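Local atomic coordinates of DegV family protein (Eubacterium eligens, PDB entry 3FDJ), a protein that is of unknown function but belongs to the DegV family, and so probably binds a fatty acid, as its characterised relatives do. Residues D66-A71 and M95-V100; V100-E103 and Q107-V110. All coordinates share one frame; numbering follows the deposited sequence. Where two conformers were deposited one is given.

Interaction 1: residues D66-A71 and M95-V100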
loop_
_atom_site.group_PDB
_atom_site.type_symbol
_atom_site.label_atom_id
_atom_site.label_comp_id
_atom_site.label_asym_id
_atom_site.label_seq_id
_atom_site.Cartn_x
_atom_site.Cartn_y
_atom_site.Cartn_z
ATOM N N ASP A 66 -1.936 -18.178 -11.431
ATOM C CA ASP A 66 -3.238 -18.810 -11.180
ATOM C C ASP A 66 -4.134 -17.989 -10.238
ATOM O O ASP A 66 -5.342 -17.891 -10.456
ATOM C CB ASP A 66 -3.072 -20.232 -10.616
ATOM C CG ASP A 66 -2.659 -21.249 -11.674
ATOM O OD1 ASP A 66 -2.962 -21.045 -12.869
ATOM O OD2 ASP A 66 -2.031 -22.264 -11.307
ATOM N N ALA A 67 -3.542 -17.400 -9.201
ATOM C CA ALA A 67 -4.290 -16.545 -8.262
ATOM C C ALA A 67 -4.824 -15.290 -8.933
ATOM O O ALA A 67 -5.959 -14.855 -8.679
ATOM C CB ALA A 67 -3.405 -16.164 -7.063
ATOM N N TRP A 68 -4.011 -14.678 -9.791
ATOM C CA TRP A 68 -4.491 -13.532 -10.565
ATOM C C TRP A 68 -5.648 -13.940 -11.458
ATOM O O TRP A 68 -6.656 -13.259 -11.501
ATOM C CB TRP A 68 -3.389 -12.939 -11.424
ATOM C CG TRP A 68 -2.326 -12.181 -10.708
ATOM C CD1 TRP A 68 -0.997 -12.535 -10.599
ATOM C CD2 TRP A 68 -2.450 -10.924 -10.047
ATOM N NE1 TRP A 68 -0.306 -11.574 -9.906
ATOM C CE2 TRP A 68 -1.169 -10.573 -9.558
ATOM C CE3 TRP A 68 -3.515 -10.052 -9.813
ATOM C CZ2 TRP A 68 -0.941 -9.403 -8.833
ATOM C CZ3 TRP A 68 -3.277 -8.897 -9.107
ATOM C CH2 TRP A 68 -1.998 -8.574 -8.640
ATOM N N LEU A 69 -5.510 -15.045 -12.180
ATOM C CA LEU A 69 -6.567 -15.470 -13.105
ATOM C C LEU A 69 -7.868 -15.730 -12.385
ATOM O O LEU A 69 -8.924 -15.334 -12.865
ATOM C CB LEU A 69 -6.136 -16.703 -13.909
ATOM C CG LEU A 69 -5.001 -16.443 -14.905
ATOM C CD1 LEU A 69 -4.579 -17.774 -15.572
ATOM C CD2 LEU A 69 -5.423 -15.420 -15.977
ATOM N N GLU A 70 -7.782 -16.365 -11.219
ATOM C CA GLU A 70 -8.966 -16.600 -10.388
ATOM C C GLU A 70 -9.621 -15.259 -10.049
ATOM O O GLU A 70 -10.837 -15.116 -10.142
ATOM C CB GLU A 70 -8.589 -17.347 -9.112
ATOM C CG GLU A 70 -9.767 -17.711 -8.226
ATOM C CD GLU A 70 -9.375 -18.528 -6.999
ATOM O OE1 GLU A 70 -8.405 -18.159 -6.289
ATOM O OE2 GLU A 70 -10.063 -19.532 -6.734
ATOM N N ALA A 71 -8.814 -14.261 -9.713
ATOM C CA ALA A 71 -9.342 -12.960 -9.303
ATOM C C ALA A 71 -9.973 -12.178 -10.437
ATOM O O ALA A 71 -10.858 -11.357 -10.210
ATOM C CB ALA A 71 -8.252 -12.118 -8.652
HETATM N N MSE A 95 1.112 -8.622 -15.066
HETATM C CA MSE A 95 1.247 -8.512 -16.535
HETATM C C MSE A 95 1.280 -9.886 -17.197
HETATM O O MSE A 95 0.690 -10.076 -18.268
HETATM C CB MSE A 95 2.478 -7.699 -16.919
HETATM C CG MSE A 95 2.403 -6.243 -16.563
HETATM SE SE MSE A 95 1.115 -5.338 -17.690
HETATM C CE MSE A 95 2.017 -5.379 -19.413
ATOM N N ALA A 96 1.948 -10.845 -16.571
ATOM C CA ALA A 96 1.978 -12.204 -17.086
ATOM C C ALA A 96 0.575 -12.833 -17.085
ATOM O O ALA A 96 0.158 -13.496 -18.051
ATOM C CB ALA A 96 2.992 -13.058 -16.265
ATOM N N ALA A 97 -0.163 -12.612 -16.005
ATOM C CA ALA A 97 -1.532 -13.112 -15.911
ATOM C C ALA A 97 -2.458 -12.418 -16.928
ATOM O O ALA A 97 -3.316 -13.068 -17.526
ATOM C CB ALA A 97 -2.056 -12.932 -14.462
ATOM N N ARG A 98 -2.274 -11.119 -17.134
ATOM C CA ARG A 98 -3.045 -10.371 -18.136
ATOM C C ARG A 98 -2.840 -10.985 -19.519
ATOM O O ARG A 98 -3.773 -11.111 -20.300
ATOM C CB ARG A 98 -2.624 -8.902 -18.157
ATOM C CG ARG A 98 -3.216 -8.077 -19.271
ATOM C CD ARG A 98 -2.802 -6.642 -19.180
ATOM N NE ARG A 98 -3.256 -5.894 -20.340
ATOM C CZ ARG A 98 -2.618 -5.775 -21.495
ATOM N NH1 ARG A 98 -1.444 -6.369 -21.717
ATOM N NH2 ARG A 98 -3.172 -5.058 -22.465
ATOM N N ALA A 99 -1.595 -11.357 -19.800
ATOM C CA ALA A 99 -1.237 -11.942 -21.092
ATOM C C ALA A 99 -2.042 -13.207 -21.369
ATOM O O ALA A 99 -2.546 -13.412 -22.485
ATOM C CB ALA A 99 0.264 -12.232 -21.128
ATOM N N VAL A 100 -2.096 -14.089 -20.376
ATOM C CA VAL A 100 -2.861 -15.313 -20.482
ATOM C C VAL A 100 -4.358 -14.988 -20.579
ATOM O O VAL A 100 -5.088 -15.560 -21.405
ATOM C CB VAL A 100 -2.586 -16.230 -19.269
ATOM C CG1 VAL A 100 -3.564 -17.419 -19.259
ATOM C CG2 VAL A 100 -1.090 -16.711 -19.294
#
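Two helices of the N-terminal alpha/beta domain, 65-72 and 90-102, pack across each other here, with Trp68 and Leu69 of the first meeting Ala97 and Val100 of the second. The axes of the two short segments cross at -58° and approach to 8.9 Å. Ala97 lies at the crossing, its CA 6.1 Å from CA of Trp68, the nearest CA pair of the two segments. Its methyl sits close to the root of the tryptophan, CB of Trp68 to CB of Ala97 being 3.3 Å, and reaches the near end of the indole obliquely. With CG beside the backbone N (chi1 -72°), the indole extends from the crossing toward strands 5-9 and 21-30, where it touches Val7 and Val25. Its NE1 is hydrogen-bonded to the hydroxyl of Ser93, one turn before Ala97, which ties the ring to helix 90-102. Leu69 divides its two methyls between Ala97 and Val100. Leu69 CD2 lies 3.5 Å from the carbonyl O of Ala97, a van der Waals contact, while the Leu69 and Val100 side chains cross at about a right angle, with Leu69 CD1 3.8 Å from Val100 CG1.

Interaction 2: residues V100-E103 and Q107-V110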
loop_
_atom_site.group_PDB
_atom_site.type_symbol
_atom_site.label_atom_id
_atom_site.label_comp_id
_atom_site.label_asym_id
_atom_site.label_seq_id
_atom_site.Cartn_x
_atom_site.Cartn_y
_atom_site.Cartn_z
ATOM N N VAL A 100 -2.096 -14.089 -20.376
ATOM C CA VAL A 100 -2.861 -15.313 -20.482
ATOM C C VAL A 100 -4.358 -14.988 -20.579
ATOM O O VAL A 100 -5.088 -15.560 -21.405
ATOM C CB VAL A 100 -2.586 -16.230 -19.269
ATOM C CG1 VAL A 100 -3.564 -17.419 -19.259
ATOM C CG2 VAL A 100 -1.090 -16.711 -19.294
ATOM N N TYR A 101 -4.815 -14.052 -19.767
ATOM C CA TYR A 101 -6.259 -13.715 -19.734
ATOM C C TYR A 101 -6.749 -13.197 -21.105
ATOM O O TYR A 101 -7.790 -13.601 -21.603
ATOM C CB TYR A 101 -6.525 -12.706 -18.630
ATOM C CG TYR A 101 -7.993 -12.528 -18.305
ATOM C CD1 TYR A 101 -8.654 -13.458 -17.509
ATOM C CD2 TYR A 101 -8.710 -11.436 -18.784
ATOM C CE1 TYR A 101 -10.005 -13.310 -17.202
ATOM C CE2 TYR A 101 -10.059 -11.267 -18.487
ATOM C CZ TYR A 101 -10.694 -12.210 -17.682
ATOM O OH TYR A 101 -12.016 -12.076 -17.367
ATOM N N LEU A 102 -5.966 -12.332 -21.725
ATOM C CA LEU A 102 -6.316 -11.807 -23.040
ATOM C C LEU A 102 -6.283 -12.876 -24.129
ATOM O O LEU A 102 -6.952 -12.744 -25.146
ATOM C CB LEU A 102 -5.438 -10.618 -23.391
ATOM C CG LEU A 102 -5.632 -9.403 -22.470
ATOM C CD1 LEU A 102 -4.709 -8.294 -22.936
ATOM C CD2 LEU A 102 -7.076 -8.885 -22.343
ATOM N N GLU A 103 -5.546 -13.962 -23.920
ATOM C CA GLU A 103 -5.581 -15.080 -24.860
ATOM C C GLU A 103 -6.774 -16.000 -24.614
ATOM O O GLU A 103 -7.014 -16.925 -25.395
ATOM C CB GLU A 103 -4.274 -15.871 -24.793
ATOM C CG GLU A 103 -3.103 -15.053 -25.296
ATOM C CD GLU A 103 -1.802 -15.842 -25.379
ATOM O OE1 GLU A 103 -1.810 -17.066 -25.091
ATOM O OE2 GLU A 103 -0.773 -15.226 -25.746
ATOM N N GLN A 107 -12.981 -10.359 -25.763
ATOM C CA GLN A 107 -13.496 -9.005 -25.691
ATOM C C GLN A 107 -12.906 -8.236 -24.498
ATOM O O GLN A 107 -13.268 -7.093 -24.280
ATOM C CB GLN A 107 -15.023 -9.033 -25.652
ATOM C CG GLN A 107 -15.650 -9.219 -27.022
ATOM C CD GLN A 107 -15.631 -10.646 -27.510
ATOM O OE1 GLN A 107 -16.150 -11.549 -26.834
ATOM N NE2 GLN A 107 -15.065 -10.864 -28.710
ATOM N N ALA A 108 -11.957 -8.830 -23.777
ATOM C CA ALA A 108 -11.531 -8.251 -22.504
ATOM C C ALA A 108 -10.604 -7.070 -22.708
ATOM O O ALA A 108 -9.798 -7.047 -23.638
ATOM C CB ALA A 108 -10.839 -9.295 -21.635
ATOM N N LYS A 109 -10.724 -6.104 -21.804
ATOM C CA LYS A 109 -9.760 -5.025 -21.633
ATOM C C LYS A 109 -9.260 -5.071 -20.208
ATOM O O LYS A 109 -10.071 -5.081 -19.264
ATOM C CB LYS A 109 -10.445 -3.684 -21.844
ATOM C CG LYS A 109 -11.012 -3.527 -23.222
ATOM C CD LYS A 109 -11.501 -2.100 -23.478
ATOM C CE LYS A 109 -12.994 -1.951 -23.415
ATOM N NZ LYS A 109 -13.437 -1.221 -24.662
ATOM N N VAL A 110 -7.941 -5.099 -20.042
ATOM C CA VAL A 110 -7.331 -5.182 -18.742
ATOM C C VAL A 110 -6.212 -4.186 -18.650
ATOM O O VAL A 110 -5.306 -4.191 -19.488
ATOM C CB VAL A 110 -6.764 -6.599 -18.476
ATOM C CG1 VAL A 110 -6.176 -6.689 -17.059
ATOM C CG2 VAL A 110 -7.867 -7.679 -18.679
#
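Residues 100-103, toward the C-terminal end of helix 90-102, face the start of strand 109-114 across a short connection, and the two backbones come nearest at Leu102 and Ala108, whose CA atoms are 6.3 Å apart. No hydrogen bond joins the segments; the contact is made by apolar groups. Alternation along the extended chain turns Ala108 and Val110 toward the helix and Lys109 away from it. With CG anti to the backbone N (chi1 -167°), the Tyr101 ring is carried over to the strand, where Tyr101 CE2 lies 3.8 Å from Ala108 CB and Tyr101 CD2 lies 3.9 Å from Val110 CG2. Both methyls approach the ring obliquely. Leu102 meets the same pair through a single branch, its CD2 standing 3.9 Å from CB of Ala108 and equally far from CG2 of Val110. That Leu102 methyl also rests against the backbone, 3.5 Å from the carbonyl O of Ala108. The Tyr101 hydroxyl is hydrogen-bonded to the carbonyl O of Asp75, and the Tyr101 ring packs edge-to-face with Phe72 and stacks with His105. The contact closes the helix-to-strand half of the beta-alpha-beta unit 77-82, 90-102, 109-114, with Tyr101 touching Ile78 and, on helix 65-72, Leu69.

Overall arrangement
Helix 90-102 is common to both contacts; Val100 lies in a segment of each but makes contact only in interaction 1. Interaction 1 sets the helix against another helix, whereas interaction 2 sets its C-terminal part against the strand that follows it. Each is partly buried, with two of its four touching residues in the interior, and each is apolar across the segments; polar ties for Trp68 and Tyr101 lie outside them. Both are peripheral rather than central: the centre of interaction 2 lies about 26 Å from the centre of the chain and that of interaction 1 about 20 Å. They meet where Leu69 CD2 packs 4.0 Å from Tyr101 CB, and a probable hydrogen bond joins Arg98 NE to Val110 O.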